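Local coordinates for protein HP0420 homologue (Helicobacter felis, PDB 3LW3) that is of unknown function but adopts a hotdog fold, a scaffold shared by many thioesterases and dehydratases that act on acyl-CoA or acyl-carrier-protein substrates, at residues H104-G116 / I121-F133. Residues are numbered along the deposited sequence; the frame is centred on the assembly and turned at random.
Sequences HTSSKKSTIRVEG and IKVFEGDFEILVF
Strands 109-116 and 121-132 run antiparallel, their axes 167° apart, with Ser110-Ile130, Ile112-Phe128 and Val114-Gly126 as hydrogen-bonded pairs. At the hairpin end a classic beta bulge puts an extra residue, Val123, into 121-132, and the pairing of Gly116 with Phe124 is kept. Gly116 O accepts from Val123 N at 2.8 Å and, by a longer bond, from Phe124 N.

The face with Thr111, Arg113, Asp127 and Glu129 is polar. Arg113 NE gives a salt-bridge hydrogen bond of 2.6 Å to the syn side of Asp127 OD1. The guanidinium and carboxylate planes are turned 57° from each other. The arginine chain bends at chi2 (91°) and chi3, keeping NE above its own strand, and Asp127 leans across to meet it. Thr111 and Glu129 lie side by side, and Thr111 OG1 donates to Glu129 OE1 at 2.7 Å.

The hairpin belongs to the antiparallel sheet of the hotdog fold, between strands 96-105 and 77-86. Its apolar face meets helix 57-72, where Phe124 and Phe128 both touch Ala64. On this face Val114 CG2 sits 3.6 Å from Phe128 CE2. Ile112 CD1 meets Ile130 CD1 at 3.7 Å. The Phe124 ring turns its edge to Gly116 N and packs edge-to-face with Phe98.

Back on the polar face, Lys122 NZ forms a salt bridge with Glu125 OE1. Lys122 CD lies 4.1 Å from Glu115 CD, and the opposite charges of Lys122 and Glu115 are near each other but beyond salt-bridge range.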
ATOM      1  N   HIS B 104       7.320 -15.440  10.938  1.00 18.48           N
ATOM      2  CA  HIS B 104       7.825 -15.292  12.301  1.00 20.69           C
ATOM      3  C   HIS B 104       6.747 -14.651  13.129  1.00 20.99           C
ATOM      4  O   HIS B 104       6.023 -13.801  12.627  1.00 19.52           O
ATOM      5  CB  HIS B 104       9.035 -14.375  12.314  1.00 21.21           C
ATOM      6  CG  HIS B 104      10.125 -14.812  11.398  1.00 24.01           C
ATOM      7  ND1 HIS B 104      10.146 -14.476  10.056  1.00 23.49           N
ATOM      8  CD2 HIS B 104      11.210 -15.601  11.605  1.00 26.12           C
ATOM      9  CE1 HIS B 104      11.222 -14.999   9.493  1.00 25.77           C
ATOM     10  NE2 HIS B 104      11.883 -15.686  10.411  1.00 26.43           N
ATOM     11  N   THR B 105       6.590 -15.076  14.386  1.00 20.61           N
ATOM     12  CA  THR B 105       5.559 -14.500  15.245  1.00 19.90           C
ATOM     13  C   THR B 105       5.954 -14.510  16.730  1.00 22.49           C
ATOM     14  O   THR B 105       6.705 -15.377  17.174  1.00 23.76           O
ATOM     15  CB  THR B 105       4.147 -15.198  15.075  1.00 20.67           C
ATOM     16  OG1 THR B 105       3.089 -14.341  15.507  1.00 22.14           O
ATOM     17  CG2 THR B 105       4.096 -16.513  15.886  1.00 22.29           C
ATOM     18  N   SER B 106       5.415 -13.530  17.442  1.00 23.54           N
ATOM     19  CA  SER B 106       5.613 -13.258  18.874  1.00 25.91           C
ATOM     20  C   SER B 106       4.339 -12.627  19.349  1.00 28.68           C
ATOM     21  O   SER B 106       3.476 -12.269  18.541  1.00 27.35           O
ATOM     22  CB  SER B 106       6.659 -12.176  19.067  1.00 27.19           C
ATOM     23  OG  SER B 106       7.907 -12.660  18.653  1.00 34.67           O
ATOM     24  N   SER B 107       4.220 -12.429  20.661  1.00 29.25           N
ATOM     25  CA  SER B 107       2.990 -11.833  21.180  1.00 28.01           C
ATOM     26  C   SER B 107       2.907 -10.378  20.755  1.00 28.82           C
ATOM     27  O   SER B 107       1.824  -9.809  20.764  1.00 29.78           O
ATOM     28  CB  SER B 107       2.914 -11.910  22.713  1.00 33.41           C
ATOM     29  OG  SER B 107       3.938 -11.121  23.317  1.00 33.45           O
ATOM     30  N   LYS B 108       4.039  -9.792  20.376  1.00 28.03           N
ATOM     31  CA  LYS B 108       4.090  -8.356  20.092  1.00 30.52           C
ATOM     32  C   LYS B 108       4.245  -8.000  18.604  1.00 28.84           C
ATOM     33  O   LYS B 108       3.936  -6.881  18.196  1.00 25.07           O
ATOM     34  CB  LYS B 108       5.238  -7.700  20.870  1.00 31.80           C
ATOM     35  CG  LYS B 108       4.905  -7.400  22.340  1.00 34.77           C
ATOM     36  CD  LYS B 108       6.143  -7.586  23.245  1.00 38.93           C
ATOM     37  CE  LYS B 108       7.205  -6.468  23.088  1.00 42.73           C
ATOM     38  NZ  LYS B 108       8.614  -6.886  23.495  1.00 43.79           N
ATOM     39  N   LYS B 109       4.781  -8.935  17.820  1.00 26.54           N
ATOM     40  CA  LYS B 109       5.011  -8.667  16.405  1.00 25.52           C
ATOM     41  C   LYS B 109       5.098  -9.933  15.564  1.00 24.28           C
ATOM     42  O   LYS B 109       5.466 -11.013  16.039  1.00 23.76           O
ATOM     43  CB  LYS B 109       6.227  -7.781  16.180  1.00 26.55           C
ATOM     44  CG  LYS B 109       7.536  -8.427  16.493  1.00 31.34           C
ATOM     45  CD  LYS B 109       8.732  -7.451  16.373  1.00 32.46           C
ATOM     46  CE  LYS B 109      10.063  -8.214  16.537  1.00 38.07           C
ATOM     47  NZ  LYS B 109      11.008  -7.556  17.513  1.00 38.33           N
ATOM     48  N   SER B 110       4.719  -9.789  14.306  1.00 21.72           N
ATOM     49  CA  SER B 110       4.929 -10.844  13.307  1.00 20.24           C
ATOM     50  C   SER B 110       5.539 -10.343  12.005  1.00 21.43           C
ATOM     51  O   SER B 110       5.441  -9.142  11.686  1.00 20.07           O
ATOM     52  CB  SER B 110       3.603 -11.538  12.994  1.00 21.36           C
ATOM     53  OG  SER B 110       3.029 -12.086  14.168  1.00 22.86           O
ATOM     54  N   THR B 111       6.159 -11.266  11.263  1.00 19.22           N
ATOM     55  CA  THR B 111       6.600 -11.047   9.897  1.00 19.47           C
ATOM     56  C   THR B 111       5.747 -11.959   9.016  1.00 18.71           C
ATOM     57  O   THR B 111       5.540 -13.144   9.330  1.00 18.14           O
ATOM     58  CB  THR B 111       8.073 -11.419   9.692  1.00 20.81           C
ATOM     59  OG1 THR B 111       8.897 -10.748  10.668  1.00 21.87           O
ATOM     60  CG2 THR B 111       8.532 -11.058   8.284  1.00 20.22           C
ATOM     61  N   ILE B 112       5.270 -11.394   7.903  1.00 17.05           N
ATOM     62  CA  ILE B 112       4.368 -12.096   6.981  1.00 17.94           C
ATOM     63  C   ILE B 112       4.950 -11.907   5.584  1.00 17.49           C
ATOM     64  O   ILE B 112       5.292 -10.776   5.180  1.00 17.48           O
ATOM     65  CB  ILE B 112       2.899 -11.554   7.032  1.00 16.45           C
ATOM     66  CG1 ILE B 112       2.208 -11.826   8.382  1.00 19.69           C
ATOM     67  CG2 ILE B 112       2.008 -12.237   5.974  1.00 18.19           C
ATOM     68  CD1 ILE B 112       2.773 -11.285   9.543  1.00 21.89           C
ATOM     69  N   ARG B 113       5.098 -13.003   4.856  1.00 15.83           N
ATOM     70  CA  ARG B 113       5.595 -12.968   3.485  1.00 17.68           C
ATOM     71  C   ARG B 113       4.389 -13.030   2.537  1.00 17.12           C
ATOM     72  O   ARG B 113       3.462 -13.813   2.746  1.00 15.48           O
ATOM     73  CB  ARG B 113       6.525 -14.167   3.271  1.00 20.71           C
ATOM     74  CG  ARG B 113       6.704 -14.608   1.864  1.00 23.01           C
ATOM     75  CD  ARG B 113       7.828 -13.961   1.219  1.00 26.44           C
ATOM     76  NE  ARG B 113       8.999 -13.826   2.090  1.00 30.03           N
ATOM     77  CZ  ARG B 113      10.190 -14.384   1.873  1.00 34.65           C
ATOM     78  NH1 ARG B 113      10.395 -15.177   0.807  1.00 35.98           N
ATOM     79  NH2 ARG B 113      11.186 -14.145   2.729  1.00 34.34           N
ATOM     80  N   VAL B 114       4.399 -12.191   1.502  1.00 16.47           N
ATOM     81  CA  VAL B 114       3.295 -12.139   0.551  1.00 15.91           C
ATOM     82  C   VAL B 114       3.838 -12.339  -0.860  1.00 17.39           C
ATOM     83  O   VAL B 114       4.849 -11.734  -1.236  1.00 18.29           O
ATOM     84  CB  VAL B 114       2.479 -10.833   0.629  1.00 14.77           C
ATOM     85  CG1 VAL B 114       1.356 -10.860  -0.370  1.00 14.62           C
ATOM     86  CG2 VAL B 114       1.878 -10.654   2.029  1.00 16.14           C
ATOM     87  N   GLU B 115       3.230 -13.235  -1.624  1.00 15.12           N
ATOM     88  CA  GLU B 115       3.596 -13.378  -3.039  1.00 15.95           C
ATOM     89  C   GLU B 115       2.354 -13.092  -3.836  1.00 15.44           C
ATOM     90  O   GLU B 115       1.260 -13.548  -3.501  1.00 15.60           O
ATOM     91  CB  GLU B 115       4.048 -14.776  -3.352  1.00 17.98           C
ATOM     92  CG  GLU B 115       5.306 -15.140  -2.616  1.00 19.89           C
ATOM     93  CD  GLU B 115       5.819 -16.513  -2.962  1.00 25.65           C
ATOM     94  OE1 GLU B 115       5.097 -17.312  -3.618  1.00 27.93           O
ATOM     95  OE2 GLU B 115       6.960 -16.799  -2.554  1.00 30.31           O
ATOM     96  N   GLY B 116       2.507 -12.310  -4.894  1.00 14.83           N
ATOM     97  CA  GLY B 116       1.376 -12.034  -5.760  1.00 15.78           C
ATOM     98  C   GLY B 116       1.587 -12.755  -7.071  1.00 17.45           C
ATOM     99  O   GLY B 116       2.722 -12.707  -7.622  1.00 16.45           O
ATOM    100  N   ILE B 121       2.090 -17.045 -12.079  1.00 18.98           N
ATOM    101  CA  ILE B 121       3.427 -16.496 -12.288  1.00 19.16           C
ATOM    102  C   ILE B 121       3.655 -15.386 -11.285  1.00 18.40           C
ATOM    103  O   ILE B 121       2.819 -14.507 -11.170  1.00 18.25           O
ATOM    104  CB  ILE B 121       3.566 -15.933 -13.694  1.00 18.12           C
ATOM    105  CG1 ILE B 121       3.217 -17.022 -14.728  1.00 21.24           C
ATOM    106  CG2 ILE B 121       4.961 -15.353 -13.875  1.00 19.53           C
ATOM    107  CD1 ILE B 121       2.678 -16.492 -16.047  1.00 21.78           C
ATOM    108  N   LYS B 122       4.753 -15.433 -10.540  1.00 17.84           N
ATOM    109  CA  LYS B 122       4.978 -14.451  -9.480  1.00 19.29           C
ATOM    110  C   LYS B 122       5.212 -13.078 -10.108  1.00 19.00           C
ATOM    111  O   LYS B 122       6.098 -12.940 -10.973  1.00 19.41           O
ATOM    112  CB  LYS B 122       6.188 -14.813  -8.622  1.00 19.60           C
ATOM    113  CG  LYS B 122       6.291 -13.934  -7.374  1.00 20.55           C
ATOM    114  CD  LYS B 122       7.168 -14.582  -6.317  1.00 23.23           C
ATOM    115  CE  LYS B 122       8.502 -14.881  -6.874  1.00 26.40           C
ATOM    116  NZ  LYS B 122       9.477 -15.145  -5.726  1.00 28.90           N
ATOM    117  N   VAL B 123       4.436 -12.077  -9.696  1.00 15.90           N
ATOM    118  CA  VAL B 123       4.619 -10.699 -10.191  1.00 17.28           C
ATOM    119  C   VAL B 123       4.816  -9.682  -9.040  1.00 17.39           C
ATOM    120  O   VAL B 123       5.034  -8.483  -9.268  1.00 17.79           O
ATOM    121  CB  VAL B 123       3.440 -10.225 -11.051  1.00 16.28           C
ATOM    122  CG1 VAL B 123       3.343 -11.079 -12.334  1.00 17.32           C
ATOM    123  CG2 VAL B 123       2.129 -10.327 -10.219  1.00 16.52           C
ATOM    124  N   PHE B 124       4.775 -10.189  -7.800  1.00 16.68           N
ATOM    125  CA  PHE B 124       4.973  -9.360  -6.605  1.00 17.09           C
ATOM    126  C   PHE B 124       5.547 -10.236  -5.505  1.00 16.09           C
ATOM    127  O   PHE B 124       5.149 -11.397  -5.335  1.00 14.91           O
ATOM    128  CB  PHE B 124       3.623  -8.781  -6.149  1.00 16.99           C
ATOM    129  CG  PHE B 124       3.695  -8.011  -4.861  1.00 15.16           C
ATOM    130  CD1 PHE B 124       3.969  -6.633  -4.878  1.00 16.35           C
ATOM    131  CD2 PHE B 124       3.542  -8.657  -3.636  1.00 14.37           C
ATOM    132  CE1 PHE B 124       4.074  -5.916  -3.697  1.00 16.01           C
ATOM    133  CE2 PHE B 124       3.637  -7.937  -2.447  1.00 15.92           C
ATOM    134  CZ  PHE B 124       3.876  -6.569  -2.482  1.00 16.10           C
ATOM    135  N   GLU B 125       6.457  -9.671  -4.724  1.00 15.41           N
ATOM    136  CA  GLU B 125       6.878 -10.385  -3.498  1.00 17.41           C
ATOM    137  C   GLU B 125       7.224  -9.369  -2.400  1.00 18.13           C
ATOM    138  O   GLU B 125       7.787  -8.296  -2.702  1.00 18.35           O
ATOM    139  CB  GLU B 125       8.031 -11.348  -3.805  1.00 19.54           C
ATOM    140  CG  GLU B 125       9.329 -10.651  -4.121  1.00 25.15           C
ATOM    141  CD  GLU B 125      10.397 -11.522  -4.853  1.00 27.32           C
ATOM    142  OE1 GLU B 125      10.295 -12.778  -4.874  1.00 30.52           O
ATOM    143  OE2 GLU B 125      11.347 -10.917  -5.396  1.00 31.64           O
ATOM    144  N   GLY B 126       6.841  -9.654  -1.157  1.00 16.71           N
ATOM    145  CA  GLY B 126       7.161  -8.745  -0.084  1.00 18.67           C
ATOM    146  C   GLY B 126       7.141  -9.356   1.285  1.00 19.53           C
ATOM    147  O   GLY B 126       6.467 -10.360   1.466  1.00 18.50           O
ATOM    148  N   ASP B 127       7.864  -8.746   2.221  1.00 17.61           N
ATOM    149  CA  ASP B 127       7.771  -9.074   3.653  1.00 16.87           C
ATOM    150  C   ASP B 127       7.194  -7.882   4.422  1.00 17.18           C
ATOM    151  O   ASP B 127       7.641  -6.738   4.223  1.00 17.84           O
ATOM    152  CB  ASP B 127       9.140  -9.473   4.216  1.00 19.15           C
ATOM    153  CG  ASP B 127       9.630 -10.777   3.619  1.00 23.58           C
ATOM    154  OD1 ASP B 127       8.880 -11.757   3.678  1.00 24.26           O
ATOM    155  OD2 ASP B 127      10.731 -10.835   3.024  1.00 28.05           O
ATOM    156  N   PHE B 128       6.196  -8.137   5.255  1.00 15.46           N
ATOM    157  CA  PHE B 128       5.529  -7.103   6.043  1.00 16.13           C
ATOM    158  C   PHE B 128       5.800  -7.378   7.521  1.00 19.46           C
ATOM    159  O   PHE B 128       5.759  -8.525   7.951  1.00 19.02           O
ATOM    160  CB  PHE B 128       4.016  -7.133   5.807  1.00 17.49           C
ATOM    161  CG  PHE B 128       3.643  -6.781   4.392  1.00 16.40           C
ATOM    162  CD1 PHE B 128       3.217  -5.512   4.083  1.00 16.53           C
ATOM    163  CD2 PHE B 128       3.816  -7.726   3.364  1.00 16.58           C
ATOM    164  CE1 PHE B 128       2.935  -5.172   2.757  1.00 15.80           C
ATOM    165  CE2 PHE B 128       3.532  -7.410   2.056  1.00 15.75           C
ATOM    166  CZ  PHE B 128       3.125  -6.116   1.746  1.00 15.33           C
ATOM    167  N   GLU B 129       6.041  -6.337   8.289  1.00 16.96           N
ATOM    168  CA  GLU B 129       6.201  -6.492   9.726  1.00 19.53           C
ATOM    169  C   GLU B 129       4.924  -5.904  10.317  1.00 18.99           C
ATOM    170  O   GLU B 129       4.484  -4.809   9.900  1.00 19.92           O
ATOM    171  CB  GLU B 129       7.429  -5.751  10.246  1.00 19.61           C
ATOM    172  CG  GLU B 129       8.704  -6.046   9.464  1.00 22.98           C
ATOM    173  CD  GLU B 129       9.200  -7.465   9.613  1.00 27.11           C
ATOM    174  OE1 GLU B 129       8.947  -8.039  10.698  1.00 28.75           O
ATOM    175  OE2 GLU B 129       9.844  -8.008   8.647  1.00 31.91           O
ATOM    176  N   ILE B 130       4.318  -6.633  11.262  1.00 17.83           N
ATOM    177  CA  ILE B 130       3.080  -6.242  11.876  1.00 17.42           C
ATOM    178  C   ILE B 130       3.256  -6.182  13.371  1.00 20.88           C
ATOM    179  O   ILE B 130       3.830  -7.104  13.932  1.00 22.95           O
ATOM    180  CB  ILE B 130       1.902  -7.192  11.499  1.00 19.63           C
ATOM    181  CG1 ILE B 130       1.633  -7.150   9.961  1.00 19.15           C
ATOM    182  CG2 ILE B 130       0.689  -6.865  12.359  1.00 22.04           C
ATOM    183  CD1 ILE B 130       0.675  -8.220   9.469  1.00 22.93           C
ATOM    184  N   LEU B 131       2.814  -5.087  13.994  1.00 20.17           N
ATOM    185  CA  LEU B 131       2.848  -4.932  15.464  1.00 23.63           C
ATOM    186  C   LEU B 131       1.450  -5.174  16.069  1.00 24.99           C
ATOM    187  O   LEU B 131       0.426  -4.759  15.488  1.00 23.97           O
ATOM    188  CB  LEU B 131       3.332  -3.538  15.875  1.00 25.52           C
ATOM    189  CG  LEU B 131       4.706  -3.052  15.419  1.00 25.44           C
ATOM    190  CD1 LEU B 131       5.024  -1.702  16.049  1.00 29.63           C
ATOM    191  CD2 LEU B 131       5.816  -4.086  15.695  1.00 26.15           C
ATOM    192  N   VAL B 132       1.401  -5.826  17.235  1.00 26.22           N
ATOM    193  CA  VAL B 132       0.127  -6.092  17.875  1.00 28.33           C
ATOM    194  C   VAL B 132       0.148  -5.406  19.224  1.00 30.56           C
ATOM    195  O   VAL B 132       1.120  -5.520  19.952  1.00 32.35           O
ATOM    196  CB  VAL B 132      -0.129  -7.594  18.028  1.00 28.83           C
ATOM    197  CG1 VAL B 132      -1.425  -7.833  18.773  1.00 30.82           C
ATOM    198  CG2 VAL B 132      -0.173  -8.278  16.644  1.00 25.40           C
ATOM    199  N   PHE B 133      -0.907  -4.663  19.523  1.00 32.79           N
ATOM    200  CA  PHE B 133      -1.037  -3.922  20.781  1.00 33.97           C
ATOM    201  C   PHE B 133      -2.106  -4.520  21.681  1.00 36.46           C
ATOM    202  O   PHE B 133      -3.040  -5.172  21.193  1.00 35.50           O
ATOM    203  CB  PHE B 133      -1.421  -2.482  20.483  1.00 33.20           C
ATOM    204  CG  PHE B 133      -0.521  -1.837  19.502  1.00 34.96           C
ATOM    205  CD1 PHE B 133      -0.729  -2.019  18.142  1.00 33.38           C
ATOM    206  CD2 PHE B 133       0.565  -1.097  19.932  1.00 36.17           C
ATOM    207  CE1 PHE B 133       0.141  -1.445  17.218  1.00 33.68           C
ATOM    208  CE2 PHE B 133       1.442  -0.513  19.028  1.00 36.63           C
ATOM    209  CZ  PHE B 133       1.224  -0.675  17.658  1.00 34.39           C
TER